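Glutamate racemase (Francisella tularensis subsp. tularensis, PDB 3OUT) belongs to the Asp/Glu/hydantoin racemase family and holds d-glutamic acid in a pocket between two parallel-sheet alpha/beta domains. Local coordinates at residues I36-I41 and Y237-P242; A62-D67 and V263-Y268; N112-I117 and P137-Y142. All coordinates share one frame; numbering follows the deposited sequence.

Overall arrangement
From the N terminus the chain enters the six-stranded parallel sheet, where segment 36-41 waits for 237-242 to close contact 1, almost two hundred residues later. Helix 51-67 follows, and its segment 62-67 meets the C-terminal tail 263-268 in contact 2. The two long loops cross, because the segments alternate along the chain, and the contacts touch in space: Phe-38 meets Phe-64 and Leu-265, and the backbones of Val-238 and Val-263 pair. Contact 3 closes a short loop within both, joining strands 113-118 and 140-145 of the four-stranded sheet. Its centre lies about 34 Å from that of contact 1 and 37 Å from that of contact 2.

Contact 1: I36-I41 and Y237-P242; sequences IYFGDI and YVTDIP
Strands 35-39 and 234-238 lie side by side in the six-stranded parallel sheet, and the contact follows them past their C-terminal ends. Tyr-237 brackets Phe-38 of the neighbouring strand: its N donates to Tyr-37 O (2.8 Å), and its O accepts from Gly-39 N (3.0 Å). A third bond, from Thr-239 N to Gly-39 O (3.2 Å), is more bent, with 149° at the hydrogen, as the strands give way to loops. On the sheet face that bears Phe-38 and Tyr-237, the CZ corner of the Phe-38 ring meets the Thr-239 methyl, CG2, at 3.7 Å, while Tyr-237 O lies above the ring toward its rim. A phenylalanine is long enough to reach both this methyl and Phe-64 of helix 51-67, whose ring meets it at about 60°. On the face that bears Val-238, Ile-41 from the loop lays CG1 against Val-238 CB (3.7 Å), a fit of branched apolar groups. Gly-39, having no side chain, leaves room for the Tyr-37 hydroxyl, which bonds to Asp-14 and Ile-17.

Thr-239 uses both branches of its side chain. Its OG1 sits between the backbone N and the carbonyl carbon (chi1 55°), donating to the anti lone pair of Asp-40 OD1 at 2.7 Å and accepting from Ala-42 N. Asp-40 centres an inverse gamma turn; its OD2 forms a salt bridge with Arg-43 and a hydrogen bond with Tyr-46 OH. Tyr-46 lines the d-glutamic acid pocket, making Asp-40 probably second-shell. Alpha/beta folds usually place ligand sites in such loops, after the C-terminal ends of parallel strands.

Contact 2: A62-D67 and V263-Y268; sequences AKFLID and VSLDSY
Phe-64, on helix 51-67, and Tyr-268, the last residue of the chain, form the tight part of this contact. CB of Phe-64 stands almost on the normal of the Tyr-268 ring, 4.3 Å from its centroid, in a CH-pi contact. Because CG of Phe-64 is anti to its own nitrogen (chi1 180°), the phenyl ring swings on past the tyrosine and turns an edge to its face: CD2 of Phe-64 comes within 3.9 Å of CE2 of Tyr-268, with the planes 60° apart, an offset edge-to-face pair. Leu-265 CD2 closes in on Phe-64 CB at 3.8 Å, and Val-263 CB lies near CE2 of the same phenyl. Large apolar groups suit this inner side, which faces the six-stranded sheet.

The other side is more polar. Tyr-268 OH donates to Asp-67 OD2 at 3.0 Å, on the anti side and 21° out of the carboxylate plane; Asp-67 also packs on Leu-130 of a fourth subunit. Toward solvent, Lys-63 passes its extended chain by the edge of the Tyr-268 ring, CB toward CD1, yet its NZ remains 4.1 Å from Tyr-268 OXT, beyond a salt bridge; a water fills in, accepting from NZ at 2.8 Å and donating to OXT. A type I turn from Leu-265 to Tyr-268 folds the tail back to the helix. The chemistry implies a tail seated by ring packing and the Asp-67 bond, its terminal carboxylate held by Gln-60 at O and probably softened in charge by Lys-63 through water.

Contact 3: N112-I117 and P137-Y142; sequences NTVGVI and PNIEVY
Strands 113-117 and 140-142 run parallel, their axes approaching to 4.7 Å and crossing at -24°, with Thr-113 beside Glu-140, Val-114 beside Val-141 and Gly-115 beside Tyr-142. Four backbone bonds knit them. Glu-140 N donates to Asn-112 O (2.9 Å), and Val-114 uses both its polar groups, N giving to Glu-140 O (2.8 Å) and O receiving from Tyr-142 N (2.9 Å); Val-116 N completes the run at Tyr-142 O. Where the two strands begin, a water donates to Asn-112 O and Asn-138 O, bridging the loops that lead into them.

One face of the pair carries Thr-113, Glu-140 and Tyr-142. Thr-113 OG1 donates to Glu-140 OE1 at 2.8 Å, arriving on the anti side and 29° out of the carboxylate plane. With OG1 beside the backbone nitrogen (chi1 -53°), the threonine methyl CG2 is left to meet the Tyr-142 ring in plane at its edge, 3.9 Å from CE2. A beta-branched hydroxyl residue thus serves a charged and an aromatic neighbour at once. The other face is aliphatic: Val-114 CG2 touches Ile-139 CG2 at 3.9 Å, and Val-116 CG2 likewise lies beside Val-141 CG1. Short branched chains suit this side, since helix 127-135, part of the beta-alpha-beta crossover between the strands, packs there through Ile-132 on Ile-139 and Val-141.

The chemistry implies that strand 140-145, at the sheet's edge in this chain, is held here mainly by its backbone, apolar toward helix 127-135, with a mixed polar and aromatic face on which Glu-140 is exposed.

Contact 1: I36-I41 and Y237-P242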
loop_
_atom_site.group_PDB
_atom_site.type_symbol
_atom_site.label_atom_id
_atom_site.label_comp_id
_atom_site.label_asym_id
_atom_site.label_seq_id
_atom_site.Cartn_x
_atom_site.Cartn_y
_atom_site.Cartn_z
ATOM N N ILE B 36 2.841 15.620 16.027
ATOM C CA ILE B 36 3.049 14.384 15.302
ATOM C C ILE B 36 3.148 14.781 13.825
ATOM O O ILE B 36 2.195 15.315 13.275
ATOM C CB ILE B 36 1.869 13.405 15.456
ATOM C CG1 ILE B 36 1.755 12.909 16.893
ATOM C CG2 ILE B 36 2.019 12.244 14.450
ATOM C CD1 ILE B 36 0.503 11.983 17.152
ATOM N N TYR B 37 4.309 14.564 13.227
ATOM C CA TYR B 37 4.502 14.718 11.805
ATOM C C TYR B 37 4.284 13.337 11.128
ATOM O O TYR B 37 4.831 12.316 11.602
ATOM C CB TYR B 37 5.922 15.189 11.511
ATOM C CG TYR B 37 6.283 15.118 10.036
ATOM C CD1 TYR B 37 5.977 16.160 9.171
ATOM C CD2 TYR B 37 6.956 14.015 9.508
ATOM C CE1 TYR B 37 6.254 16.090 7.814
ATOM C CE2 TYR B 37 7.237 13.939 8.142
ATOM C CZ TYR B 37 6.915 14.960 7.307
ATOM O OH TYR B 37 7.198 14.888 5.940
ATOM N N PHE B 38 3.519 13.328 10.044
ATOM C CA PHE B 38 3.374 12.124 9.214
ATOM C C PHE B 38 3.888 12.366 7.833
ATOM O O PHE B 38 3.414 13.281 7.144
ATOM C CB PHE B 38 1.928 11.634 9.117
ATOM C CG PHE B 38 1.817 10.199 8.631
ATOM C CD1 PHE B 38 1.648 9.178 9.543
ATOM C CD2 PHE B 38 1.986 9.887 7.296
ATOM C CE1 PHE B 38 1.637 7.853 9.125
ATOM C CE2 PHE B 38 1.953 8.570 6.866
ATOM C CZ PHE B 38 1.779 7.555 7.808
ATOM N N GLY B 39 4.807 11.533 7.385
ATOM C CA GLY B 39 5.239 11.592 5.995
ATOM C C GLY B 39 5.165 10.213 5.372
ATOM O O GLY B 39 5.747 9.246 5.899
ATOM N N ASP B 40 4.466 10.117 4.245
ATOM C CA ASP B 40 4.327 8.871 3.477
ATOM C C ASP B 40 5.524 8.699 2.547
ATOM O O ASP B 40 5.390 8.608 1.317
ATOM C CB ASP B 40 3.012 8.888 2.695
ATOM C CG ASP B 40 2.665 7.579 2.057
ATOM O OD1 ASP B 40 3.267 6.524 2.388
ATOM O OD2 ASP B 40 1.748 7.613 1.183
ATOM N N ILE B 41 6.696 8.624 3.150
ATOM C CA ILE B 41 7.987 8.531 2.425
ATOM C C ILE B 41 8.058 7.326 1.452
ATOM O O ILE B 41 8.744 7.385 0.433
ATOM C CB ILE B 41 9.196 8.564 3.410
ATOM C CG1 ILE B 41 9.080 9.693 4.448
ATOM C CG2 ILE B 41 10.513 8.747 2.642
ATOM C CD1 ILE B 41 8.781 11.116 3.869
ATOM N N TYR B 237 6.605 10.245 12.260
ATOM C CA TYR B 237 6.158 8.933 11.799
ATOM C C TYR B 237 6.207 8.886 10.291
ATOM O O TYR B 237 5.645 9.752 9.619
ATOM C CB TYR B 237 4.736 8.698 12.256
ATOM C CG TYR B 237 4.569 8.336 13.717
ATOM C CD1 TYR B 237 5.378 7.371 14.331
ATOM C CD2 TYR B 237 3.536 8.891 14.447
ATOM C CE1 TYR B 237 5.153 6.995 15.681
ATOM C CE2 TYR B 237 3.293 8.546 15.756
ATOM C CZ TYR B 237 4.108 7.601 16.387
ATOM O OH TYR B 237 3.833 7.211 17.702
ATOM N N VAL B 238 6.935 7.902 9.740
ATOM C CA VAL B 238 7.127 7.826 8.319
ATOM C C VAL B 238 6.963 6.387 7.828
ATOM O O VAL B 238 7.257 5.426 8.569
ATOM C CB VAL B 238 8.523 8.412 7.906
ATOM C CG1 VAL B 238 8.571 9.906 8.237
ATOM C CG2 VAL B 238 9.679 7.690 8.636
ATOM N N THR B 239 6.531 6.242 6.570
ATOM C CA THR B 239 6.339 4.905 5.998
ATOM C C THR B 239 7.582 4.346 5.291
ATOM O O THR B 239 7.567 3.211 4.857
ATOM C CB THR B 239 5.150 4.893 5.014
ATOM O OG1 THR B 239 5.364 5.896 4.032
ATOM C CG2 THR B 239 3.834 5.180 5.766
ATOM N N ASP B 240 8.642 5.140 5.206
ATOM C CA ASP B 240 9.959 4.603 4.776
ATOM C C ASP B 240 11.058 5.473 5.333
ATOM O O ASP B 240 10.839 6.663 5.624
ATOM C CB ASP B 240 10.058 4.601 3.262
ATOM C CG ASP B 240 11.200 3.735 2.762
ATOM O OD1 ASP B 240 11.555 2.792 3.523
ATOM O OD2 ASP B 240 11.757 4.026 1.670
ATOM N N ILE B 241 12.243 4.869 5.487
ATOM C CA ILE B 241 13.431 5.615 5.893
ATOM C C ILE B 241 14.539 5.196 4.936
ATOM O O ILE B 241 15.341 4.301 5.240
ATOM C CB ILE B 241 13.798 5.434 7.408
ATOM C CG1 ILE B 241 12.602 5.876 8.255
ATOM C CG2 ILE B 241 15.082 6.202 7.725
ATOM C CD1 ILE B 241 12.723 5.538 9.720
ATOM N N PRO B 242 14.595 5.842 3.765
ATOM C CA PRO B 242 15.743 5.645 2.870
ATOM C C PRO B 242 16.977 6.426 3.326
ATOM O O PRO B 242 16.888 7.335 4.164
ATOM C CB PRO B 242 15.236 6.174 1.535
ATOM C CG PRO B 242 14.286 7.264 1.949
ATOM C CD PRO B 242 13.625 6.822 3.221
#

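Contact 2: A62-D67 and V263-Y268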
loop_
_atom_site.group_PDB
_atom_site.type_symbol
_atom_site.label_atom_id
_atom_site.label_comp_id
_atom_site.label_asym_id
_atom_site.label_seq_id
_atom_site.Cartn_x
_atom_site.Cartn_y
_atom_site.Cartn_z
ATOM N N ALA B 62 -5.003 10.165 7.009
ATOM C CA ALA B 62 -6.021 10.801 7.850
ATOM C C ALA B 62 -6.490 9.883 8.941
ATOM O O ALA B 62 -6.553 10.280 10.122
ATOM C CB ALA B 62 -7.225 11.317 7.014
ATOM N N LYS B 63 -6.782 8.627 8.582
ATOM C CA LYS B 63 -7.240 7.668 9.573
ATOM C C LYS B 63 -6.147 7.407 10.608
ATOM O O LYS B 63 -6.433 7.274 11.801
ATOM C CB LYS B 63 -7.731 6.377 8.908
ATOM C CG LYS B 63 -8.962 6.646 8.068
ATOM C CD LYS B 63 -9.342 5.463 7.170
ATOM C CE LYS B 63 -10.449 5.853 6.200
ATOM N NZ LYS B 63 -10.874 4.673 5.298
ATOM N N PHE B 64 -4.891 7.282 10.172
ATOM C CA PHE B 64 -3.805 7.078 11.105
ATOM C C PHE B 64 -3.748 8.230 12.099
ATOM O O PHE B 64 -3.612 8.014 13.300
ATOM C CB PHE B 64 -2.461 6.949 10.348
ATOM C CG PHE B 64 -1.285 6.740 11.245
ATOM C CD1 PHE B 64 -0.691 7.796 11.897
ATOM C CD2 PHE B 64 -0.792 5.464 11.463
ATOM C CE1 PHE B 64 0.380 7.598 12.724
ATOM C CE2 PHE B 64 0.287 5.259 12.309
ATOM C CZ PHE B 64 0.881 6.343 12.927
ATOM N N LEU B 65 -3.849 9.466 11.629
ATOM C CA LEU B 65 -3.711 10.598 12.555
ATOM C C LEU B 65 -4.871 10.686 13.533
ATOM O O LEU B 65 -4.667 11.019 14.700
ATOM C CB LEU B 65 -3.579 11.907 11.774
ATOM C CG LEU B 65 -2.228 12.130 11.108
ATOM C CD1 LEU B 65 -2.234 13.335 10.185
ATOM C CD2 LEU B 65 -1.062 12.230 12.136
ATOM N N ILE B 66 -6.080 10.410 13.048
ATOM C CA ILE B 66 -7.282 10.456 13.895
ATOM C C ILE B 66 -7.216 9.383 14.982
ATOM O O ILE B 66 -7.607 9.627 16.121
ATOM C CB ILE B 66 -8.572 10.417 13.066
ATOM C CG1 ILE B 66 -8.701 11.699 12.233
ATOM C CG2 ILE B 66 -9.818 10.155 13.973
ATOM C CD1 ILE B 66 -8.807 13.084 12.969
ATOM N N ASP B 67 -6.629 8.234 14.682
ATOM C CA ASP B 67 -6.392 7.190 15.680
ATOM C C ASP B 67 -5.405 7.599 16.758
ATOM O O ASP B 67 -5.418 7.020 17.872
ATOM C CB ASP B 67 -5.855 5.912 15.019
ATOM C CG ASP B 67 -6.930 4.971 14.580
ATOM O OD1 ASP B 67 -8.114 5.338 14.580
ATOM O OD2 ASP B 67 -6.512 3.846 14.196
ATOM N N VAL B 263 6.491 3.325 10.396
ATOM C CA VAL B 263 5.131 2.842 10.545
ATOM C C VAL B 263 4.597 2.348 9.205
ATOM O O VAL B 263 5.216 2.514 8.140
ATOM C CB VAL B 263 4.211 3.966 11.114
ATOM C CG1 VAL B 263 4.770 4.509 12.481
ATOM C CG2 VAL B 263 4.012 5.056 10.094
ATOM N N SER B 264 3.449 1.675 9.285
ATOM C CA SER B 264 2.758 1.142 8.137
ATOM C C SER B 264 1.328 1.609 8.076
ATOM O O SER B 264 0.635 1.731 9.117
ATOM C CB SER B 264 2.772 -0.385 8.220
ATOM O OG SER B 264 2.154 -0.944 7.079
ATOM N N LEU B 265 0.889 1.873 6.847
ATOM C CA LEU B 265 -0.512 2.178 6.543
ATOM C C LEU B 265 -1.276 0.936 6.059
ATOM O O LEU B 265 -2.416 1.074 5.618
ATOM C CB LEU B 265 -0.617 3.334 5.561
ATOM C CG LEU B 265 -0.153 4.687 6.126
ATOM C CD1 LEU B 265 -0.082 5.760 4.996
ATOM C CD2 LEU B 265 -1.021 5.149 7.290
ATOM N N ASP B 266 -0.682 -0.254 6.170
ATOM C CA ASP B 266 -1.333 -1.478 5.659
ATOM C C ASP B 266 -2.761 -1.693 6.218
ATOM O O ASP B 266 -3.624 -2.224 5.512
ATOM C CB ASP B 266 -0.496 -2.723 5.974
ATOM C CG ASP B 266 0.777 -2.827 5.159
ATOM O OD1 ASP B 266 0.951 -2.133 4.128
ATOM O OD2 ASP B 266 1.619 -3.699 5.566
ATOM N N SER B 267 -2.984 -1.330 7.472
ATOM C CA SER B 267 -4.295 -1.534 8.119
ATOM C C SER B 267 -5.250 -0.386 7.983
ATOM O O SER B 267 -6.307 -0.425 8.601
ATOM C CB SER B 267 -4.137 -1.848 9.616
ATOM O OG SER B 267 -3.341 -3.003 9.774
ATOM N N TYR B 268 -4.920 0.616 7.170
ATOM C CA TYR B 268 -5.674 1.857 7.113
ATOM C C TYR B 268 -6.317 2.071 5.761
ATOM O O TYR B 268 -6.028 1.391 4.754
ATOM C CB TYR B 268 -4.782 3.059 7.516
ATOM C CG TYR B 268 -4.475 3.078 8.975
ATOM C CD1 TYR B 268 -5.346 3.706 9.854
ATOM C CD2 TYR B 268 -3.362 2.430 9.509
ATOM C CE1 TYR B 268 -5.116 3.732 11.177
ATOM C CE2 TYR B 268 -3.126 2.448 10.892
ATOM C CZ TYR B 268 -4.006 3.104 11.709
ATOM O OH TYR B 268 -3.830 3.139 13.070
ATOM O OXT TYR B 268 -7.201 2.941 5.666
HETATM O O HOH W 1 -8.452 4.310 3.949
#

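Contact 3: N112-I117 and P137-Y142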
loop_
_atom_site.group_PDB
_atom_site.type_symbol
_atom_site.label_atom_id
_atom_site.label_comp_id
_atom_site.label_asym_id
_atom_site.label_seq_id
_atom_site.Cartn_x
_atom_site.Cartn_y
_atom_site.Cartn_z
ATOM N N ASN B 112 -4.746 41.915 -8.230
ATOM C CA ASN B 112 -5.445 41.839 -9.496
ATOM C C ASN B 112 -4.947 40.712 -10.405
ATOM O O ASN B 112 -5.724 40.119 -11.158
ATOM C CB ASN B 112 -5.244 43.157 -10.236
ATOM C CG ASN B 112 -5.612 44.337 -9.385
ATOM O OD1 ASN B 112 -4.767 45.203 -9.097
ATOM N ND2 ASN B 112 -6.853 44.368 -8.946
ATOM N N THR B 113 -3.645 40.415 -10.313
ATOM C CA THR B 113 -2.993 39.459 -11.210
ATOM C C THR B 113 -1.982 38.623 -10.406
ATOM O O THR B 113 -1.095 39.174 -9.765
ATOM C CB THR B 113 -2.276 40.219 -12.335
ATOM O OG1 THR B 113 -3.213 41.117 -12.970
ATOM C CG2 THR B 113 -1.763 39.250 -13.336
ATOM N N VAL B 114 -2.197 37.295 -10.370
ATOM C CA VAL B 114 -1.416 36.385 -9.505
ATOM C C VAL B 114 -0.887 35.232 -10.352
ATOM O O VAL B 114 -1.599 34.704 -11.209
ATOM C CB VAL B 114 -2.323 35.811 -8.378
ATOM C CG1 VAL B 114 -1.530 34.813 -7.450
ATOM C CG2 VAL B 114 -2.851 36.949 -7.529
ATOM N N GLY B 115 0.375 34.864 -10.133
ATOM C CA GLY B 115 0.934 33.654 -10.675
ATOM C C GLY B 115 1.015 32.571 -9.618
ATOM O O GLY B 115 1.174 32.847 -8.443
ATOM N N VAL B 116 0.922 31.329 -10.074
ATOM C CA VAL B 116 1.075 30.128 -9.212
ATOM C C VAL B 116 1.977 29.107 -9.893
ATOM O O VAL B 116 1.787 28.766 -11.061
ATOM C CB VAL B 116 -0.281 29.466 -8.958
ATOM C CG1 VAL B 116 -0.154 28.299 -7.954
ATOM C CG2 VAL B 116 -1.243 30.486 -8.364
ATOM N N ILE B 117 2.917 28.579 -9.122
ATOM C CA ILE B 117 3.706 27.413 -9.550
ATOM C C ILE B 117 3.504 26.331 -8.518
ATOM O O ILE B 117 3.425 26.617 -7.314
ATOM C CB ILE B 117 5.227 27.685 -9.746
ATOM C CG1 ILE B 117 5.860 28.416 -8.544
ATOM C CG2 ILE B 117 5.431 28.489 -11.057
ATOM C CD1 ILE B 117 7.398 28.532 -8.544
ATOM N N PRO B 137 -13.712 36.344 -8.405
ATOM C CA PRO B 137 -13.632 35.670 -9.693
ATOM C C PRO B 137 -12.947 36.502 -10.752
ATOM O O PRO B 137 -12.592 35.988 -11.789
ATOM C CB PRO B 137 -15.104 35.397 -10.040
ATOM C CG PRO B 137 -15.865 36.450 -9.223
ATOM C CD PRO B 137 -15.099 36.688 -8.034
ATOM N N ASN B 138 -12.707 37.779 -10.473
ATOM C CA ASN B 138 -12.066 38.629 -11.458
ATOM C C ASN B 138 -10.562 38.793 -11.301
ATOM O O ASN B 138 -9.936 39.465 -12.124
ATOM C CB ASN B 138 -12.783 39.966 -11.500
ATOM C CG ASN B 138 -14.149 39.824 -12.150
ATOM O OD1 ASN B 138 -14.288 39.241 -13.246
ATOM N ND2 ASN B 138 -15.152 40.291 -11.472
ATOM N N ILE B 139 -9.981 38.132 -10.295
ATOM C CA ILE B 139 -8.521 38.044 -10.178
ATOM C C ILE B 139 -8.021 37.175 -11.336
ATOM O O ILE B 139 -8.551 36.075 -11.613
ATOM C CB ILE B 139 -8.068 37.484 -8.816
ATOM C CG1 ILE B 139 -8.495 38.405 -7.672
ATOM C CG2 ILE B 139 -6.553 37.274 -8.828
ATOM C CD1 ILE B 139 -8.242 37.867 -6.288
ATOM N N GLU B 140 -7.000 37.667 -12.021
ATOM C CA GLU B 140 -6.384 36.961 -13.128
ATOM C C GLU B 140 -5.376 36.022 -12.512
ATOM O O GLU B 140 -4.470 36.475 -11.807
ATOM C CB GLU B 140 -5.656 37.945 -14.064
ATOM C CG GLU B 140 -6.581 38.856 -14.771
ATOM C CD GLU B 140 -5.870 39.931 -15.558
ATOM O OE1 GLU B 140 -4.711 40.303 -15.241
ATOM O OE2 GLU B 140 -6.497 40.425 -16.498
ATOM N N VAL B 141 -5.549 34.725 -12.760
ATOM C CA VAL B 141 -4.640 33.687 -12.224
ATOM C C VAL B 141 -3.936 32.924 -13.350
ATOM O O VAL B 141 -4.587 32.360 -14.218
ATOM C CB VAL B 141 -5.379 32.700 -11.316
ATOM C CG1 VAL B 141 -4.373 31.662 -10.718
ATOM C CG2 VAL B 141 -6.130 33.419 -10.198
ATOM N N TYR B 142 -2.606 33.002 -13.356
ATOM C CA TYR B 142 -1.761 32.289 -14.312
ATOM C C TYR B 142 -1.011 31.174 -13.567
ATOM O O TYR B 142 -0.351 31.422 -12.562
ATOM C CB TYR B 142 -0.757 33.246 -14.913
ATOM C CG TYR B 142 -1.395 34.288 -15.804
ATOM C CD1 TYR B 142 -1.779 33.979 -17.112
ATOM C CD2 TYR B 142 -1.597 35.555 -15.330
ATOM C CE1 TYR B 142 -2.346 34.957 -17.936
ATOM C CE2 TYR B 142 -2.168 36.539 -16.126
ATOM C CZ TYR B 142 -2.534 36.237 -17.418
ATOM O OH TYR B 142 -3.074 37.257 -18.177
HETATM O O HOH W 2 -8.127 41.502 -12.236
#